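Local coordinates for uncharacterized conserved protein (Thermotoga maritima, PDB 2ZBV), which binds adenosine between its subunits and probably acts on S-adenosyl-L-methionine as a hydrolase or halogenase, at residues Tyr87-Asp92 with Ala133-His138; Ile240-Asn243 with Gln249-Ser252. All blocks are in the same frame, centred on the assembly; numbering follows the deposited sequence.

Interaction 1. Residues Tyr87-Asp92 with Ala133-His138; sequences YFVAPD and APVAAH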
ATOM      1  N   TYR A  87      13.425 -13.638 -15.163  1.00 23.38           N
ATOM      2  CA  TYR A  87      14.238 -12.478 -15.515  1.00 23.98           C
ATOM      3  C   TYR A  87      14.258 -11.410 -14.424  1.00 22.77           C
ATOM      4  O   TYR A  87      13.233 -11.139 -13.795  1.00 21.08           O
ATOM      5  CB  TYR A  87      13.723 -11.888 -16.825  1.00 24.29           C
ATOM      6  CG  TYR A  87      13.780 -12.874 -17.971  1.00 30.47           C
ATOM      7  CD1 TYR A  87      14.967 -13.086 -18.677  1.00 32.42           C
ATOM      8  CD2 TYR A  87      12.658 -13.624 -18.329  1.00 31.61           C
ATOM      9  CE1 TYR A  87      15.037 -14.022 -19.715  1.00 35.53           C
ATOM     10  CE2 TYR A  87      12.716 -14.566 -19.364  1.00 35.02           C
ATOM     11  CZ  TYR A  87      13.909 -14.759 -20.052  1.00 36.41           C
ATOM     12  OH  TYR A  87      13.978 -15.691 -21.066  1.00 37.87           O
ATOM     13  N   PHE A  88      15.432 -10.809 -14.217  1.00 22.53           N
ATOM     14  CA  PHE A  88      15.616  -9.775 -13.196  1.00 21.12           C
ATOM     15  C   PHE A  88      16.290  -8.525 -13.735  1.00 20.96           C
ATOM     16  O   PHE A  88      17.441  -8.564 -14.167  1.00 22.39           O
ATOM     17  CB  PHE A  88      16.449 -10.319 -12.041  1.00 18.56           C
ATOM     18  CG  PHE A  88      15.857 -11.535 -11.397  1.00 21.08           C
ATOM     19  CD1 PHE A  88      15.015 -11.416 -10.292  1.00 18.39           C
ATOM     20  CD2 PHE A  88      16.093 -12.801 -11.929  1.00 18.71           C
ATOM     21  CE1 PHE A  88      14.409 -12.545  -9.728  1.00 21.10           C
ATOM     22  CE2 PHE A  88      15.491 -13.938 -11.370  1.00 19.18           C
ATOM     23  CZ  PHE A  88      14.649 -13.808 -10.271  1.00 20.89           C
ATOM     24  N   VAL A  89      15.551  -7.423 -13.700  1.00 17.69           N
ATOM     25  CA  VAL A  89      16.029  -6.124 -14.143  1.00 17.94           C
ATOM     26  C   VAL A  89      16.417  -5.375 -12.868  1.00 20.43           C
ATOM     27  O   VAL A  89      15.550  -5.041 -12.053  1.00 18.76           O
ATOM     28  CB  VAL A  89      14.909  -5.368 -14.869  1.00 17.44           C
ATOM     29  CG1 VAL A  89      15.406  -3.994 -15.327  1.00 18.56           C
ATOM     30  CG2 VAL A  89      14.418  -6.203 -16.047  1.00 17.65           C
ATOM     31  N   ALA A  90      17.710  -5.115 -12.691  1.00 21.06           N
ATOM     32  CA  ALA A  90      18.172  -4.453 -11.477  1.00 22.40           C
ATOM     33  C   ALA A  90      19.580  -3.868 -11.546  1.00 22.76           C
ATOM     34  O   ALA A  90      20.324  -4.091 -12.505  1.00 22.72           O
ATOM     35  CB  ALA A  90      18.108  -5.443 -10.324  1.00 23.00           C
ATOM     36  N   PRO A  91      19.955  -3.084 -10.523  1.00 22.33           N
ATOM     37  CA  PRO A  91      21.296  -2.503 -10.506  1.00 21.49           C
ATOM     38  C   PRO A  91      22.260  -3.604 -10.083  1.00 22.80           C
ATOM     39  O   PRO A  91      21.877  -4.529  -9.357  1.00 20.30           O
ATOM     40  CB  PRO A  91      21.180  -1.397  -9.456  1.00 22.23           C
ATOM     41  CG  PRO A  91      20.153  -1.943  -8.504  1.00 21.41           C
ATOM     42  CD  PRO A  91      19.116  -2.494  -9.462  1.00 21.99           C
ATOM     43  N   ASP A  92      23.501  -3.515 -10.544  1.00 23.11           N
ATOM     44  CA  ASP A  92      24.516  -4.507 -10.203  1.00 24.89           C
ATOM     45  C   ASP A  92      25.125  -4.169  -8.834  1.00 24.56           C
ATOM     46  O   ASP A  92      26.308  -3.844  -8.736  1.00 24.37           O
ATOM     47  CB  ASP A  92      25.605  -4.521 -11.292  1.00 25.95           C
ATOM     48  CG  ASP A  92      26.710  -5.521 -11.007  1.00 29.88           C
ATOM     49  OD1 ASP A  92      26.401  -6.645 -10.554  1.00 29.92           O
ATOM     50  OD2 ASP A  92      27.890  -5.188 -11.246  1.00 32.20           O
ATOM     51  N   ALA A 133      12.358   0.361 -15.336  1.00 17.89           N
ATOM     52  CA  ALA A 133      10.954   0.076 -15.602  1.00 18.17           C
ATOM     53  C   ALA A 133      10.677  -0.156 -17.086  1.00 20.02           C
ATOM     54  O   ALA A 133      10.093  -1.168 -17.455  1.00 20.68           O
ATOM     55  CB  ALA A 133      10.064   1.206 -15.060  1.00 14.94           C
ATOM     56  N   PRO A 134      11.096   0.775 -17.958  1.00 19.88           N
ATOM     57  CA  PRO A 134      10.823   0.543 -19.381  1.00 20.03           C
ATOM     58  C   PRO A 134      11.479  -0.726 -19.924  1.00 21.11           C
ATOM     59  O   PRO A 134      10.898  -1.425 -20.761  1.00 21.95           O
ATOM     60  CB  PRO A 134      11.327   1.830 -20.047  1.00 21.48           C
ATOM     61  CG  PRO A 134      12.360   2.362 -19.078  1.00 21.89           C
ATOM     62  CD  PRO A 134      11.711   2.096 -17.744  1.00 20.41           C
ATOM     63  N   VAL A 135      12.681  -1.033 -19.449  1.00 19.22           N
ATOM     64  CA  VAL A 135      13.363  -2.240 -19.892  1.00 20.08           C
ATOM     65  C   VAL A 135      12.557  -3.475 -19.482  1.00 21.90           C
ATOM     66  O   VAL A 135      12.350  -4.392 -20.290  1.00 21.59           O
ATOM     67  CB  VAL A 135      14.791  -2.314 -19.312  1.00 20.11           C
ATOM     68  CG1 VAL A 135      15.351  -3.723 -19.448  1.00 18.08           C
ATOM     69  CG2 VAL A 135      15.691  -1.332 -20.064  1.00 21.01           C
ATOM     70  N   ALA A 136      12.084  -3.493 -18.236  1.00 20.28           N
ATOM     71  CA  ALA A 136      11.279  -4.614 -17.759  1.00 19.38           C
ATOM     72  C   ALA A 136      10.011  -4.697 -18.604  1.00 19.33           C
ATOM     73  O   ALA A 136       9.566  -5.786 -18.962  1.00 20.65           O
ATOM     74  CB  ALA A 136      10.914  -4.423 -16.285  1.00 19.06           C
ATOM     75  N   ALA A 137       9.434  -3.540 -18.915  1.00 17.54           N
ATOM     76  CA  ALA A 137       8.219  -3.485 -19.718  1.00 20.24           C
ATOM     77  C   ALA A 137       8.427  -4.112 -21.098  1.00 23.14           C
ATOM     78  O   ALA A 137       7.579  -4.873 -21.562  1.00 22.14           O
ATOM     79  CB  ALA A 137       7.749  -2.047 -19.871  1.00 19.38           C
ATOM     80  N   HIS A 138       9.546  -3.790 -21.747  1.00 23.80           N
ATOM     81  CA  HIS A 138       9.848  -4.338 -23.075  1.00 25.66           C
ATOM     82  C   HIS A 138      10.100  -5.847 -23.008  1.00 26.51           C
ATOM     83  O   HIS A 138       9.611  -6.609 -23.846  1.00 27.40           O
ATOM     84  CB  HIS A 138      11.076  -3.637 -23.691  1.00 24.69           C
ATOM     85  CG  HIS A 138      10.817  -2.228 -24.132  1.00 26.22           C
ATOM     86  ND1 HIS A 138       9.889  -1.910 -25.100  1.00 28.63           N
ATOM     87  CD2 HIS A 138      11.357  -1.052 -23.727  1.00 28.31           C
ATOM     88  CE1 HIS A 138       9.865  -0.598 -25.270  1.00 30.40           C
ATOM     89  NE2 HIS A 138      10.746  -0.054 -24.449  1.00 29.53           N
TER
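Val89 meets helix 127-140 with both of its methyl groups, each directed at a different residue. Val89 CG1 reaches Val135 CG1 at 4.1 Å, while Val89 CG2 lies against the helix backbone itself, 3.9 Å from Ala136 CA and equally close to Ala136 CB. This division follows from the valine rotamer: with CG1 trans to the main-chain nitrogen (chi1 179°), the two branches spread along the helix surface, one toward each of two consecutive residues. The two valine side chains lie at a slant to one another and touch through a single pair of methyls. Ala136 carries a single methyl as its side chain, and the distance from Ala136 CA to Val89 CA, the nearest CA pair of the two segments, is 6.2 Å. The three touching residues are buried, and no hydrogen bond crosses between the segments. Strand 87-91 is an inner strand of the mixed sheet of the N-terminal domain, hydrogen-bonded in parallel to strand 62-66 and antiparallel to strand 77-82, and helix 127-140 packs on one face of that sheet in an alpha/beta arrangement. The same helical surface spans the neighbouring strands, since Val135 also touches Val79 and Ala136 touches Val62. The helix also packs against helix 14-25, where Ile25 is touched by Pro134, Ala137 and His138.

Interaction 2. Residues Ile240-Asn243 with Gln249-Ser252; sequences IAVN and QVLS. With ADN (adenosine), chain F.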
ATOM      1  N   ILE A 240      11.133 -17.996  13.760  1.00 20.42           N
ATOM      2  CA  ILE A 240      10.803 -18.018  15.178  1.00 21.17           C
ATOM      3  C   ILE A 240       9.614 -17.087  15.344  1.00 20.91           C
ATOM      4  O   ILE A 240       9.648 -15.942  14.893  1.00 18.54           O
ATOM      5  CB  ILE A 240      11.966 -17.510  16.070  1.00 22.80           C
ATOM      6  CG1 ILE A 240      13.178 -18.432  15.937  1.00 25.14           C
ATOM      7  CG2 ILE A 240      11.527 -17.468  17.534  1.00 22.36           C
ATOM      8  CD1 ILE A 240      14.193 -17.946  14.937  1.00 28.04           C
ATOM      9  N   ALA A 241       8.558 -17.584  15.976  1.00 19.17           N
ATOM     10  CA  ALA A 241       7.364 -16.775  16.190  1.00 19.73           C
ATOM     11  C   ALA A 241       6.846 -16.914  17.612  1.00 19.67           C
ATOM     12  O   ALA A 241       7.226 -17.833  18.333  1.00 19.63           O
ATOM     13  CB  ALA A 241       6.272 -17.194  15.212  1.00 19.38           C
ATOM     14  N   VAL A 242       6.002 -15.973  18.012  1.00 18.09           N
ATOM     15  CA  VAL A 242       5.361 -16.010  19.323  1.00 19.93           C
ATOM     16  C   VAL A 242       3.888 -16.094  18.958  1.00 19.60           C
ATOM     17  O   VAL A 242       3.381 -15.252  18.211  1.00 20.46           O
ATOM     18  CB  VAL A 242       5.614 -14.714  20.145  1.00 20.07           C
ATOM     19  CG1 VAL A 242       4.708 -14.677  21.368  1.00 21.51           C
ATOM     20  CG2 VAL A 242       7.078 -14.650  20.582  1.00 19.03           C
ATOM     21  N   ASN A 243       3.204 -17.119  19.452  1.00 18.73           N
ATOM     22  CA  ASN A 243       1.796 -17.280  19.143  1.00 20.59           C
ATOM     23  C   ASN A 243       0.989 -16.074  19.602  1.00 22.31           C
ATOM     24  O   ASN A 243       0.913 -15.779  20.795  1.00 22.94           O
ATOM     25  CB  ASN A 243       1.253 -18.556  19.785  1.00 20.81           C
ATOM     26  CG  ASN A 243      -0.208 -18.761  19.493  1.00 21.71           C
ATOM     27  OD1 ASN A 243      -0.691 -18.362  18.436  1.00 22.74           O
ATOM     28  ND2 ASN A 243      -0.924 -19.390  20.418  1.00 23.80           N
ATOM     29  N   GLN A 249      10.224  -8.676  19.315  1.00 28.93           N
ATOM     30  CA  GLN A 249      10.222  -7.940  20.580  1.00 31.14           C
ATOM     31  C   GLN A 249      10.669  -8.833  21.735  1.00 29.40           C
ATOM     32  O   GLN A 249      11.475  -8.427  22.567  1.00 29.03           O
ATOM     33  CB  GLN A 249       8.826  -7.385  20.890  1.00 33.40           C
ATOM     34  CG  GLN A 249       8.367  -6.255  19.973  1.00 40.00           C
ATOM     35  CD  GLN A 249       7.006  -5.698  20.375  1.00 44.60           C
ATOM     36  OE1 GLN A 249       6.816  -5.248  21.506  1.00 47.88           O
ATOM     37  NE2 GLN A 249       6.055  -5.727  19.445  1.00 46.41           N
ATOM     38  N   VAL A 250      10.139 -10.049  21.782  1.00 28.21           N
ATOM     39  CA  VAL A 250      10.488 -10.999  22.834  1.00 28.52           C
ATOM     40  C   VAL A 250      11.973 -11.352  22.808  1.00 29.66           C
ATOM     41  O   VAL A 250      12.634 -11.375  23.847  1.00 31.16           O
ATOM     42  CB  VAL A 250       9.654 -12.292  22.699  1.00 26.57           C
ATOM     43  CG1 VAL A 250      10.190 -13.371  23.634  1.00 26.24           C
ATOM     44  CG2 VAL A 250       8.195 -11.989  23.019  1.00 26.72           C
ATOM     45  N   LEU A 251      12.490 -11.621  21.615  1.00 29.29           N
ATOM     46  CA  LEU A 251      13.892 -11.976  21.445  1.00 29.98           C
ATOM     47  C   LEU A 251      14.759 -10.725  21.450  1.00 31.88           C
ATOM     48  O   LEU A 251      15.962 -10.793  21.710  1.00 30.77           O
ATOM     49  CB  LEU A 251      14.086 -12.720  20.121  1.00 27.71           C
ATOM     50  CG  LEU A 251      13.276 -14.008  19.928  1.00 27.11           C
ATOM     51  CD1 LEU A 251      13.515 -14.548  18.525  1.00 25.81           C
ATOM     52  CD2 LEU A 251      13.679 -15.041  20.975  1.00 27.06           C
ATOM     53  N   SER A 252      14.133  -9.587  21.166  1.00 33.05           N
ATOM     54  CA  SER A 252      14.835  -8.313  21.105  1.00 35.25           C
ATOM     55  C   SER A 252      15.880  -8.419  20.002  1.00 35.02           C
ATOM     56  O   SER A 252      17.064  -8.155  20.217  1.00 36.61           O
ATOM     57  CB  SER A 252      15.505  -8.009  22.447  1.00 36.37           C
ATOM     58  OG  SER A 252      16.120  -6.734  22.421  1.00 41.44           O
TER
HETATM   59  O5' ADN F 503      -1.391 -17.278   7.206  1.00 24.65           O
HETATM   60  C5' ADN F 503      -1.624 -15.886   7.370  1.00 21.15           C
HETATM   61  C4' ADN F 503      -2.175 -15.651   8.770  1.00 20.63           C
HETATM   62  O4' ADN F 503      -1.222 -16.054   9.786  1.00 20.47           O
HETATM   63  C3' ADN F 503      -2.482 -14.163   9.040  1.00 17.99           C
HETATM   64  O3' ADN F 503      -3.829 -13.869   8.712  1.00 16.29           O
HETATM   65  C2' ADN F 503      -2.139 -13.982  10.546  1.00 18.79           C
HETATM   66  O2' ADN F 503      -3.289 -13.575  11.313  1.00 18.96           O
HETATM   67  C1' ADN F 503      -1.596 -15.344  10.998  1.00 19.10           C
HETATM   68  N9  ADN F 503      -0.410 -15.169  11.850  1.00 21.96           N
HETATM   69  C8  ADN F 503       0.807 -14.668  11.454  1.00 19.42           C
HETATM   70  N7  ADN F 503       1.630 -14.645  12.457  1.00 21.12           N
HETATM   71  C5  ADN F 503       1.011 -15.123  13.559  1.00 19.57           C
HETATM   72  C6  ADN F 503       1.392 -15.332  14.920  1.00 20.93           C
HETATM   73  N6  ADN F 503       2.662 -15.012  15.346  1.00 19.53           N
HETATM   74  N1  ADN F 503       0.484 -15.847  15.778  1.00 18.91           N
HETATM   75  C2  ADN F 503      -0.755 -16.164  15.379  1.00 18.40           C
HETATM   76  N3  ADN F 503      -1.149 -15.982  14.114  1.00 20.47           N
HETATM   77  C4  ADN F 503      -0.310 -15.472  13.185  1.00 20.21           C
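Strand 237-242 and the short helix 247-251 that follows it are separated by 8.0 Å between Val242 CA and Val250 CA, and by 9.2 Å between Ile240 CA and Leu251 CA. The pair forms a strand-turn-helix unit of the C-terminal domain, the helix packing against its own preceding strand; a Schellman motif with Ser252 as its C' residue ends the helix. Two aliphatic pairs bridge the gap. Ile240 CG2, placed trans to the main-chain nitrogen, meets Leu251 CD1 at 3.7 Å; the isoleucine CG1 branch takes no part in this contact. Next to it, CG2 of Val242 faces CG2 of Val250 at 3.8 Å. Val250 is exposed, whereas the other three residues are buried, with Leu228 of the adjacent strand touching both Ile240 and Val242 and Phe212 touching Leu251. Val242 thus serves two partners: its side chain turns to the helix and its carbonyl to adenosine. Asn243 lies beside the base, OD1 being 3.8 Å from adenosine C2. The 6-amino group donates an almost straight hydrogen bond, N6 to Val242 O, of 3.0 Å with an angle of 174° at the hydrogen.

Overall arrangement
Interactions 1 and 2 belong to different domains and lie on opposite sides of the chain's centre, their own centres 37 Å apart and their nearest atoms about 24 Å apart. They follow one another in sequence without touching. Interaction 2 carries part of the adenosine site directly, whereas interaction 1 lies apart from the ligand, the side chain of Val89 being about 12 Å from a bound adenosine and about 10 Å from that of Asp68. The two domains are brought together at the ligand by assembly. The adenosine held by Val242, Leu244 and Asn182 is also hydrogen-bonded to Asp7, Asp68 and Thr125 of a second subunit, so each such pocket joins a C-terminal domain to a neighbour's N-terminal domain.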